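PDB 3KK7: putative cell invasion protein with MAC/Perforin domain from Bacteroides thetaiotaomicron VPI-5482, which is of unknown function but belongs to the membrane-attack complex/perforin family, whose best-known members assemble into pores in target membranes. Local coordinates for residues E21-R27 with Y447-A453; L31-K37 with D506-A512; Q369-P375 with N401-G405; D406-F410 with K457-P461. All blocks are in the same frame, centred on the assembly; numbering follows the deposited sequence.

From the N terminus, strand 22-25 is held first: contact 1 closes a loop of some 420 residues by adding it to strand 450-454. Contact 2 follows, joining the next loop, 31-37, to helix 508-512 near the C terminus; because its segments alternate with those of contact 1, the two loops cross. Contact 3 lies within both, bringing the loop that leads into strand 376-386 against the turn between strands 392-401 and 407-411. Contact 4 follows contact 3, crosses contact 1, is enclosed by contact 2 and joins strands 407-411 and 457-459 of the same sheet through side chains. R27 and R403 link contact 2 to contacts 1 and 3, tying the D2-region sheet to the D3 region.

Contact 1. Residues E21-R27 with Y447-A453; sequences EIILQER and YQLKIKA
I22 and A453 form a hydrogen-bonded antiparallel pair, I22 N donating to A453 O and A453 N to I22 O along nearly straight bonds. I23 and K452 follow as a non-hydrogen-bonded pair, their CA atoms 4.2 Å apart. The register then slips by one residue in a classic beta bulge, where L24 and Q25 both face I451. I451 O accepts from L24 N at 2.9 Å and from Q25 N at 3.0 Å, both donors approaching from the same face of the carbonyl plane, and I451 N donates to Q25 O.

The Q25 side chain adds a second set of bonds beside the bulge. With CG anti to the backbone N (chi1 160°) and the chain extended, its amide passes I451 CD1 and reaches the loop before the strand. NE2 donates to L449 O at 2.9 Å and to Y447 O at 3.1 Å, both acceptors close to the amide plane, while OE1 takes a bond from S444 OG; these three partners fix the amide's rotation. A leucine here would probably leave the Y447 and L449 carbonyls without these donors and the loop freer to move. At the other end, K452 NZ forms a salt bridge with E21 OE1 at 2.6 Å, coming from above the carboxylate plane, and the lysine also makes a cation-pi contact with Y376.

On the other edge of strand 450-454, K450 and K452 bond through their backbones to strand 376-386, so strand 22-25 extends that sheet. L24 and Q25 touch helix 429-443, and I451 packs on I379.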
# COMPACT_ATOMS: atom_id res chain seq x y z
N GLU A 21 30.57 -9.04 16.40
CA GLU A 21 30.04 -7.69 16.55
C GLU A 21 30.65 -7.10 17.81
O GLU A 21 30.78 -7.80 18.80
CB GLU A 21 28.52 -7.81 16.68
CG GLU A 21 27.74 -6.57 17.07
CD GLU A 21 26.24 -6.76 16.87
OE1 GLU A 21 25.77 -6.61 15.73
OE2 GLU A 21 25.52 -7.06 17.85
N ILE A 22 31.04 -5.84 17.78
CA ILE A 22 31.62 -5.20 18.96
C ILE A 22 31.10 -3.75 19.10
O ILE A 22 31.10 -2.99 18.12
CB ILE A 22 33.18 -5.31 18.95
CG1 ILE A 22 33.75 -5.28 20.39
CG2 ILE A 22 33.82 -4.25 18.07
CD1 ILE A 22 33.72 -6.64 21.16
N ILE A 23 30.62 -3.40 20.29
CA ILE A 23 30.09 -2.07 20.51
C ILE A 23 31.23 -1.07 20.61
O ILE A 23 32.20 -1.31 21.33
CB ILE A 23 29.27 -1.95 21.81
CG1 ILE A 23 28.10 -2.95 21.84
CG2 ILE A 23 28.75 -0.53 21.96
CD1 ILE A 23 27.03 -2.62 22.89
N LEU A 24 31.13 0.06 19.91
CA LEU A 24 32.09 1.14 20.06
C LEU A 24 31.52 2.27 20.92
O LEU A 24 32.28 3.06 21.50
CB LEU A 24 32.58 1.68 18.71
CG LEU A 24 33.35 0.71 17.79
CD1 LEU A 24 34.18 1.49 16.76
CD2 LEU A 24 34.23 -0.26 18.58
N GLN A 25 30.19 2.35 21.00
CA GLN A 25 29.52 3.33 21.86
C GLN A 25 28.20 2.74 22.32
O GLN A 25 27.39 2.33 21.49
CB GLN A 25 29.32 4.66 21.11
CG GLN A 25 28.24 5.59 21.70
CD GLN A 25 28.22 6.99 21.07
OE1 GLN A 25 29.12 7.78 21.29
NE2 GLN A 25 27.17 7.31 20.31
N GLU A 26 27.99 2.68 23.63
CA GLU A 26 26.69 2.28 24.18
C GLU A 26 25.73 3.41 23.81
O GLU A 26 26.14 4.58 23.75
CB GLU A 26 26.73 2.13 25.72
CG GLU A 26 27.79 1.17 26.32
CD GLU A 26 27.30 -0.28 26.45
OE1 GLU A 26 26.91 -0.90 25.42
OE2 GLU A 26 27.34 -0.81 27.59
N ARG A 27 24.46 3.09 23.58
CA ARG A 27 23.48 4.15 23.43
C ARG A 27 23.49 4.99 24.71
O ARG A 27 23.38 4.44 25.82
CB ARG A 27 22.08 3.57 23.20
CG ARG A 27 20.95 4.61 23.21
CD ARG A 27 19.59 3.94 22.95
NE ARG A 27 18.49 4.89 23.11
CZ ARG A 27 18.17 5.82 22.23
NH1 ARG A 27 18.83 5.94 21.09
NH2 ARG A 27 17.17 6.64 22.49
N TYR A 447 25.74 11.89 16.85
CA TYR A 447 24.78 10.82 17.17
C TYR A 447 25.17 10.18 18.50
O TYR A 447 26.34 9.81 18.69
CB TYR A 447 24.82 9.71 16.13
CG TYR A 447 24.40 10.07 14.73
CD1 TYR A 447 25.31 10.56 13.79
CD2 TYR A 447 23.10 9.82 14.30
CE1 TYR A 447 24.91 10.84 12.47
CE2 TYR A 447 22.70 10.11 13.00
CZ TYR A 447 23.60 10.61 12.10
OH TYR A 447 23.16 10.87 10.82
N GLN A 448 24.19 10.02 19.38
CA GLN A 448 24.38 9.44 20.72
C GLN A 448 23.73 8.05 20.85
O GLN A 448 23.47 7.57 21.96
CB GLN A 448 23.77 10.36 21.77
CG GLN A 448 24.59 11.59 22.10
CD GLN A 448 24.14 12.21 23.40
OE1 GLN A 448 22.95 12.19 23.73
NE2 GLN A 448 25.08 12.75 24.16
N LEU A 449 23.46 7.43 19.70
CA LEU A 449 22.85 6.11 19.67
C LEU A 449 23.95 5.04 19.68
O LEU A 449 25.13 5.35 19.59
CB LEU A 449 21.93 5.97 18.45
CG LEU A 449 22.28 6.60 17.09
CD1 LEU A 449 23.67 6.18 16.55
CD2 LEU A 449 21.16 6.24 16.09
N LYS A 450 23.53 3.79 19.84
CA LYS A 450 24.44 2.66 19.78
C LYS A 450 25.21 2.71 18.45
O LYS A 450 24.61 2.76 17.39
CB LYS A 450 23.63 1.35 19.89
CG LYS A 450 24.45 0.04 20.00
CD LYS A 450 23.68 -1.22 19.50
CE LYS A 450 22.65 -1.79 20.51
NZ LYS A 450 21.87 -2.92 19.88
N ILE A 451 26.53 2.76 18.54
CA ILE A 451 27.41 2.61 17.39
C ILE A 451 28.15 1.29 17.62
O ILE A 451 28.69 1.04 18.72
CB ILE A 451 28.43 3.76 17.27
CG1 ILE A 451 27.70 5.10 17.22
CG2 ILE A 451 29.33 3.57 16.05
CD1 ILE A 451 28.62 6.28 17.13
N LYS A 452 28.16 0.44 16.60
CA LYS A 452 28.88 -0.82 16.66
C LYS A 452 29.65 -1.01 15.38
O LYS A 452 29.41 -0.31 14.40
CB LYS A 452 27.93 -1.99 16.91
CG LYS A 452 26.62 -1.96 16.12
CD LYS A 452 26.08 -3.39 15.87
CE LYS A 452 24.58 -3.53 16.15
NZ LYS A 452 23.98 -4.72 15.45
N ALA A 453 30.62 -1.92 15.41
CA ALA A 453 31.41 -2.24 14.24
C ALA A 453 31.41 -3.75 14.10
O ALA A 453 31.15 -4.44 15.08
CB ALA A 453 32.83 -1.71 14.38

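Contact 2. Residues L31-K37 with D506-A512; sequences LPRVWSK and DDYIPDA
K37 and V34 pack on the ring of Y508. K37, its chain extended beyond CG, slides past the ring in the opposite direction and lays CG over one face, a CH-pi contact 3.9 Å from the ring centroid and 17° off the normal. I509 CG1 covers the opposite face, while V34 O and W35 C lie at the ring's edge. The V34 side chain crosses that of Y508 at about a right angle, CG1 lying 4.2 Å from Y508 CD1. Further along, the small A512 suits close approach: its CB sits at the edge of the indole, 3.9 Å from W35 CE3. P32 CD meets D511 CB at 4.1 Å.

The polar contacts are looser. K37 NZ and D506 OD2 form a long salt bridge of 3.6 Å, and no hydrogen bond joins the two segments. The tyrosine hydroxyl is instead hydrogen-bonded to N198 OD1, outside both segments.

Within 506-512, D506 OD1 accepts from Y508 N at 3.2 Å, almost in line with the N-H. This is an Asx turn capping the start of the short helix 508-512, a role aspartate suits, in the D3 region, against which the loop 31-37 packs.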
# COMPACT_ATOMS: atom_id res chain seq x y z
N LEU A 31 19.06 9.00 27.18
CA LEU A 31 18.08 9.07 26.10
C LEU A 31 16.92 8.13 26.41
O LEU A 31 17.15 7.05 26.95
CB LEU A 31 18.70 8.61 24.79
CG LEU A 31 19.85 9.43 24.24
CD1 LEU A 31 20.45 8.67 23.07
CD2 LEU A 31 19.37 10.79 23.82
N PRO A 32 15.68 8.53 26.04
CA PRO A 32 14.59 7.57 26.25
C PRO A 32 14.68 6.37 25.28
O PRO A 32 15.50 6.38 24.36
CB PRO A 32 13.31 8.39 26.01
CG PRO A 32 13.75 9.78 25.58
CD PRO A 32 15.25 9.76 25.36
N ARG A 33 13.90 5.33 25.54
CA ARG A 33 13.79 4.18 24.65
C ARG A 33 12.42 4.17 23.99
O ARG A 33 11.65 3.24 24.20
CB ARG A 33 13.97 2.89 25.43
CG ARG A 33 15.27 2.84 26.17
CD ARG A 33 15.81 1.43 26.32
NE ARG A 33 17.26 1.48 26.24
CZ ARG A 33 18.00 1.10 25.20
NH1 ARG A 33 17.45 0.57 24.11
NH2 ARG A 33 19.32 1.22 25.28
N VAL A 34 12.11 5.21 23.23
CA VAL A 34 10.80 5.29 22.61
C VAL A 34 10.97 5.43 21.10
O VAL A 34 11.50 6.43 20.60
CB VAL A 34 9.93 6.41 23.21
CG1 VAL A 34 8.56 6.39 22.58
CG2 VAL A 34 9.78 6.21 24.70
N TRP A 35 10.50 4.40 20.40
CA TRP A 35 10.64 4.31 18.96
C TRP A 35 9.34 4.68 18.23
O TRP A 35 9.36 4.87 17.01
CB TRP A 35 11.11 2.92 18.53
CG TRP A 35 12.04 2.23 19.50
CD1 TRP A 35 11.90 0.97 19.99
CD2 TRP A 35 13.23 2.76 20.09
NE1 TRP A 35 12.92 0.68 20.84
CE2 TRP A 35 13.76 1.76 20.93
CE3 TRP A 35 13.90 3.99 19.99
CZ2 TRP A 35 14.92 1.95 21.67
CZ3 TRP A 35 15.06 4.16 20.74
CH2 TRP A 35 15.56 3.15 21.56
N SER A 36 8.23 4.83 18.96
CA SER A 36 6.97 5.20 18.34
C SER A 36 6.01 5.84 19.33
O SER A 36 6.24 5.80 20.51
CB SER A 36 6.32 3.97 17.71
OG SER A 36 5.89 3.05 18.68
N LYS A 37 4.94 6.44 18.82
CA LYS A 37 3.84 6.97 19.65
C LYS A 37 2.56 6.50 19.02
O LYS A 37 2.39 6.65 17.83
CB LYS A 37 3.84 8.51 19.67
CG LYS A 37 4.96 9.12 20.53
CD LYS A 37 4.66 10.58 20.97
CE LYS A 37 5.63 11.04 22.08
NZ LYS A 37 5.17 12.27 22.80
N ASP A 506 8.26 16.11 16.38
CA ASP A 506 8.12 15.64 17.73
C ASP A 506 9.50 15.22 18.15
O ASP A 506 10.07 14.30 17.57
CB ASP A 506 7.15 14.47 17.83
CG ASP A 506 6.76 14.15 19.28
OD1 ASP A 506 7.58 14.33 20.22
OD2 ASP A 506 5.62 13.71 19.49
N ASP A 507 10.03 15.89 19.16
CA ASP A 507 11.37 15.61 19.68
C ASP A 507 11.62 14.12 19.98
O ASP A 507 12.76 13.66 19.91
CB ASP A 507 11.66 16.51 20.90
CG ASP A 507 11.96 17.99 20.52
OD1 ASP A 507 12.07 18.32 19.33
OD2 ASP A 507 12.12 18.83 21.43
N TYR A 508 10.58 13.34 20.26
CA TYR A 508 10.81 11.93 20.52
C TYR A 508 11.59 11.25 19.37
O TYR A 508 12.34 10.32 19.61
CB TYR A 508 9.51 11.18 20.82
CG TYR A 508 8.90 10.35 19.67
CD1 TYR A 508 9.28 9.03 19.44
CD2 TYR A 508 7.91 10.88 18.85
CE1 TYR A 508 8.70 8.28 18.41
CE2 TYR A 508 7.35 10.14 17.85
CZ TYR A 508 7.74 8.85 17.63
OH TYR A 508 7.17 8.12 16.60
N ILE A 509 11.40 11.72 18.13
CA ILE A 509 12.09 11.14 16.97
C ILE A 509 13.58 11.46 16.97
O ILE A 509 14.40 10.55 17.02
CB ILE A 509 11.44 11.54 15.61
CG1 ILE A 509 10.00 11.01 15.54
CG2 ILE A 509 12.25 10.96 14.43
CD1 ILE A 509 9.20 11.50 14.35
N PRO A 510 13.97 12.75 16.93
CA PRO A 510 15.43 12.99 17.04
C PRO A 510 16.06 12.32 18.27
O PRO A 510 17.21 11.89 18.21
CB PRO A 510 15.57 14.52 17.11
CG PRO A 510 14.15 15.06 17.26
CD PRO A 510 13.20 13.99 16.74
N ASP A 511 15.29 12.21 19.35
CA ASP A 511 15.78 11.55 20.58
C ASP A 511 16.00 10.03 20.39
O ASP A 511 16.94 9.46 20.96
CB ASP A 511 14.88 11.87 21.81
CG ASP A 511 15.29 13.18 22.55
OD1 ASP A 511 16.43 13.66 22.30
OD2 ASP A 511 14.50 13.73 23.37
N ALA A 512 15.16 9.39 19.58
CA ALA A 512 15.39 7.99 19.24
C ALA A 512 16.75 7.83 18.55
O ALA A 512 17.47 6.86 18.81
CB ALA A 512 14.29 7.49 18.40

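Contact 3. Residues Q369-P375 with N401-G405; sequences QESLEEP and NTRQG
The type I beta turn T402-G405, which joins strands 392-401 and 407-411, is gripped by the loop 369-375 chiefly through one carbonyl, that of R403. E373 N donates to R403 O at 2.9 Å, in the carbonyl plane and on a lone pair. Q369 stretches out fully, a chi1 of 177° setting CG opposite the backbone nitrogen, and brings NE2 to within 2.8 Å of R403 O, but the N-H is poorly aimed and the bond weak. L372 CA adds a CA-H...O contact to this oxygen, and R403 CA makes another to E373 O.

L372 supplies the apolar part with its two methyl groups, which go to different partners. CD1 lies over one face of the R403 guanidinium, 3.4 Å from NH2, and CD2 rests beside Q404 CG at 3.7 Å. The face suits a methyl because the N-H groups lie in the plane, where NE meets the C-terminal carboxylate of L541, NH1 meets Y197 O and NH2 meets W35 O.

The loop runs on into strand 376-386, which pairs antiparallel with strand 392-401, so the contact lies where these paired strands meet the loop and the turn at one end of the sheet. There P375 CB packs on N401 O, a tight 3.1 Å.

The turn closes with a backbone bond from G405 N to T402 O. G405 has a phi of 88°, and a CB would collide with Q369 OE1 and with the preceding carbonyl, so glycine fits this place. Q404 packs against F355 and R358 of helix 353-363.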
# COMPACT_ATOMS: atom_id res chain seq x y z
N GLN A 369 8.60 -5.48 8.92
CA GLN A 369 8.97 -5.12 10.27
C GLN A 369 7.67 -4.77 11.00
O GLN A 369 7.01 -3.78 10.62
CB GLN A 369 9.93 -3.94 10.26
CG GLN A 369 10.28 -3.50 11.68
CD GLN A 369 11.56 -2.72 11.79
OE1 GLN A 369 12.64 -3.22 11.47
NE2 GLN A 369 11.46 -1.50 12.29
N GLU A 370 7.29 -5.58 12.01
CA GLU A 370 6.01 -5.39 12.70
C GLU A 370 5.93 -3.95 13.27
O GLU A 370 4.92 -3.26 13.08
CB GLU A 370 5.79 -6.46 13.81
CG GLU A 370 5.98 -7.97 13.41
CD GLU A 370 4.68 -8.84 13.36
OE1 GLU A 370 3.64 -8.41 12.82
OE2 GLU A 370 4.71 -9.98 13.85
N SER A 371 7.00 -3.49 13.91
CA SER A 371 6.98 -2.17 14.57
C SER A 371 8.32 -1.45 14.61
O SER A 371 9.36 -2.06 14.48
CB SER A 371 6.49 -2.32 16.00
OG SER A 371 7.08 -3.47 16.55
N LEU A 372 8.25 -0.14 14.85
CA LEU A 372 9.44 0.69 14.84
C LEU A 372 10.39 0.21 15.93
O LEU A 372 9.95 -0.36 16.91
CB LEU A 372 9.06 2.17 14.96
CG LEU A 372 8.19 2.73 13.82
CD1 LEU A 372 7.99 4.20 13.98
CD2 LEU A 372 8.73 2.45 12.38
N GLU A 373 11.69 0.41 15.73
CA GLU A 373 12.73 -0.17 16.59
C GLU A 373 13.87 0.82 16.89
O GLU A 373 13.86 1.95 16.42
CB GLU A 373 13.28 -1.44 15.95
CG GLU A 373 12.29 -2.60 15.89
CD GLU A 373 12.81 -3.82 15.09
OE1 GLU A 373 14.05 -4.01 14.94
OE2 GLU A 373 11.96 -4.60 14.59
N GLU A 374 14.84 0.39 17.71
CA GLU A 374 15.97 1.24 18.09
C GLU A 374 16.86 1.45 16.88
O GLU A 374 17.26 0.48 16.24
CB GLU A 374 16.80 0.60 19.21
CG GLU A 374 18.03 1.44 19.69
CD GLU A 374 18.88 0.74 20.77
OE1 GLU A 374 18.41 -0.26 21.35
OE2 GLU A 374 20.02 1.21 21.03
N PRO A 375 17.17 2.71 16.57
CA PRO A 375 18.18 2.96 15.55
C PRO A 375 19.63 2.84 16.07
O PRO A 375 19.87 2.88 17.27
CB PRO A 375 17.87 4.38 15.09
CG PRO A 375 17.17 4.99 16.20
CD PRO A 375 16.44 3.94 16.92
N ASN A 401 21.05 2.51 10.67
CA ASN A 401 19.82 1.73 10.67
C ASN A 401 18.72 2.59 11.27
O ASN A 401 18.83 3.01 12.43
CB ASN A 401 19.97 0.41 11.46
CG ASN A 401 20.64 -0.71 10.63
OD1 ASN A 401 20.06 -1.78 10.44
ND2 ASN A 401 21.85 -0.44 10.13
N THR A 402 17.67 2.87 10.48
CA THR A 402 16.59 3.75 10.90
C THR A 402 15.61 3.02 11.81
O THR A 402 15.72 1.82 11.99
CB THR A 402 15.83 4.34 9.69
OG1 THR A 402 15.06 3.32 9.03
CG2 THR A 402 16.80 4.98 8.71
N ARG A 403 14.63 3.73 12.34
CA ARG A 403 13.58 3.14 13.15
C ARG A 403 12.80 2.06 12.40
O ARG A 403 12.33 1.06 12.99
CB ARG A 403 12.58 4.22 13.57
CG ARG A 403 13.10 5.24 14.57
CD ARG A 403 11.94 6.07 15.11
NE ARG A 403 11.38 6.94 14.08
CZ ARG A 403 10.15 7.45 14.07
NH1 ARG A 403 9.77 8.22 13.05
NH2 ARG A 403 9.28 7.20 15.04
N GLN A 404 12.67 2.29 11.10
CA GLN A 404 11.86 1.46 10.23
C GLN A 404 12.69 0.26 9.81
O GLN A 404 12.18 -0.69 9.23
CB GLN A 404 11.42 2.27 9.01
CG GLN A 404 10.56 3.53 9.30
CD GLN A 404 11.33 4.78 9.83
OE1 GLN A 404 12.56 4.89 9.69
NE2 GLN A 404 10.59 5.71 10.45
N GLY A 405 13.99 0.31 10.10
CA GLY A 405 14.91 -0.78 9.78
C GLY A 405 15.52 -0.69 8.39
O GLY A 405 15.93 -1.68 7.83

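Contact 4. Residues D406-F410 with K457-P461; sequences DKLIF and KTINP
Apolar contact is made by I409, I459 and P461, with the aliphatic part of K407. The strands 407-410 and 457-459 run at 89° to each other, with axes 10.9 Å apart, so side chains alone span the gap. I409 and I459 meet tip to tip, their CD1 atoms 3.9 Å apart. In I459 a chi1 of -169° turns CG1 away from the backbone nitrogen and sends CD1 toward K407 CD, at 3.8 Å. I409 CD1 also presses on the ring of P461, 3.4 Å from CG. Isoleucine suits both places: its long CG1-CD1 arm crosses a gap the backbones do not close and needs no polar partner. Trimming I459 to an alanine would probably open a gap beside I409 CD1 and remove support under the K407 chain.

At one end, K407 NZ and K457 NZ stand 3.1 Å apart, tip to tip, a closeness probably tolerated because both form salt bridges with E378, K407 with OE2 and K457 with OE1. K407 NZ is bonded to N401 OD1 too.

The chemistry implies a hydrophobic bridge between two strands of one sheet not paired with each other, closed by two lysines whose charges E378 probably offsets in part.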
# COMPACT_ATOMS: atom_id res chain seq x y z
N ASP A 406 15.58 0.52 7.85
CA ASP A 406 16.23 0.76 6.57
C ASP A 406 17.70 0.95 6.87
O ASP A 406 18.03 1.40 7.95
CB ASP A 406 15.66 2.04 5.93
CG ASP A 406 14.15 2.07 5.94
OD1 ASP A 406 13.51 1.11 5.41
OD2 ASP A 406 13.59 3.05 6.48
N LYS A 407 18.57 0.61 5.92
CA LYS A 407 20.00 0.79 6.08
C LYS A 407 20.48 1.91 5.17
O LYS A 407 20.48 1.78 3.95
CB LYS A 407 20.76 -0.52 5.79
CG LYS A 407 20.13 -1.74 6.46
CD LYS A 407 21.13 -2.81 6.88
CE LYS A 407 20.45 -3.90 7.72
NZ LYS A 407 21.15 -4.18 9.01
N LEU A 408 20.88 3.03 5.78
CA LEU A 408 21.39 4.18 5.05
C LEU A 408 22.92 4.15 5.11
O LEU A 408 23.54 4.65 6.06
CB LEU A 408 20.79 5.49 5.60
CG LEU A 408 19.27 5.50 5.84
CD1 LEU A 408 18.77 6.85 6.38
CD2 LEU A 408 18.55 5.14 4.56
N ILE A 409 23.50 3.55 4.08
CA ILE A 409 24.95 3.44 3.92
C ILE A 409 25.51 4.81 3.59
O ILE A 409 25.10 5.40 2.60
CB ILE A 409 25.31 2.50 2.73
CG1 ILE A 409 24.61 1.14 2.83
CG2 ILE A 409 26.80 2.24 2.67
CD1 ILE A 409 24.69 0.34 1.54
N PHE A 410 26.43 5.31 4.41
CA PHE A 410 27.15 6.58 4.15
C PHE A 410 28.42 6.25 3.36
O PHE A 410 29.50 6.05 3.92
CB PHE A 410 27.57 7.26 5.45
CG PHE A 410 26.43 7.71 6.32
CD1 PHE A 410 25.11 7.46 6.02
CD2 PHE A 410 26.70 8.37 7.50
CE1 PHE A 410 24.09 7.90 6.88
CE2 PHE A 410 25.69 8.81 8.35
CZ PHE A 410 24.39 8.57 8.03
N LYS A 457 30.59 -8.42 8.78
CA LYS A 457 29.30 -8.08 8.17
C LYS A 457 29.53 -7.33 6.86
O LYS A 457 30.21 -6.30 6.85
CB LYS A 457 28.43 -7.24 9.11
CG LYS A 457 26.94 -7.59 9.02
CD LYS A 457 26.00 -6.48 9.55
CE LYS A 457 24.53 -6.98 9.78
NZ LYS A 457 23.50 -5.92 10.07
N THR A 458 28.98 -7.83 5.77
CA THR A 458 29.04 -7.12 4.50
C THR A 458 27.67 -6.53 4.14
O THR A 458 26.64 -7.03 4.56
CB THR A 458 29.53 -8.03 3.36
OG1 THR A 458 28.65 -9.15 3.24
CG2 THR A 458 30.95 -8.52 3.61
N ILE A 459 27.68 -5.45 3.39
CA ILE A 459 26.44 -4.92 2.81
C ILE A 459 26.78 -4.57 1.37
O ILE A 459 27.77 -3.88 1.11
CB ILE A 459 25.87 -3.74 3.62
CG1 ILE A 459 24.46 -3.40 3.13
CG2 ILE A 459 26.79 -2.54 3.57
CD1 ILE A 459 23.69 -2.45 4.04
N ASN A 460 25.99 -5.09 0.44
CA ASN A 460 26.26 -4.92 -0.99
C ASN A 460 25.13 -4.16 -1.77
O ASN A 460 24.21 -4.77 -2.31
CB ASN A 460 26.53 -6.29 -1.61
CG ASN A 460 26.96 -6.19 -3.05
OD1 ASN A 460 27.59 -5.21 -3.47
ND2 ASN A 460 26.62 -7.22 -3.84
N PRO A 461 25.23 -2.82 -1.83
CA PRO A 461 24.25 -1.99 -2.54
C PRO A 461 24.50 -1.88 -4.05
O PRO A 461 23.56 -1.59 -4.79
CB PRO A 461 24.44 -0.61 -1.90
CG PRO A 461 25.88 -0.57 -1.54
CD PRO A 461 26.27 -1.99 -1.18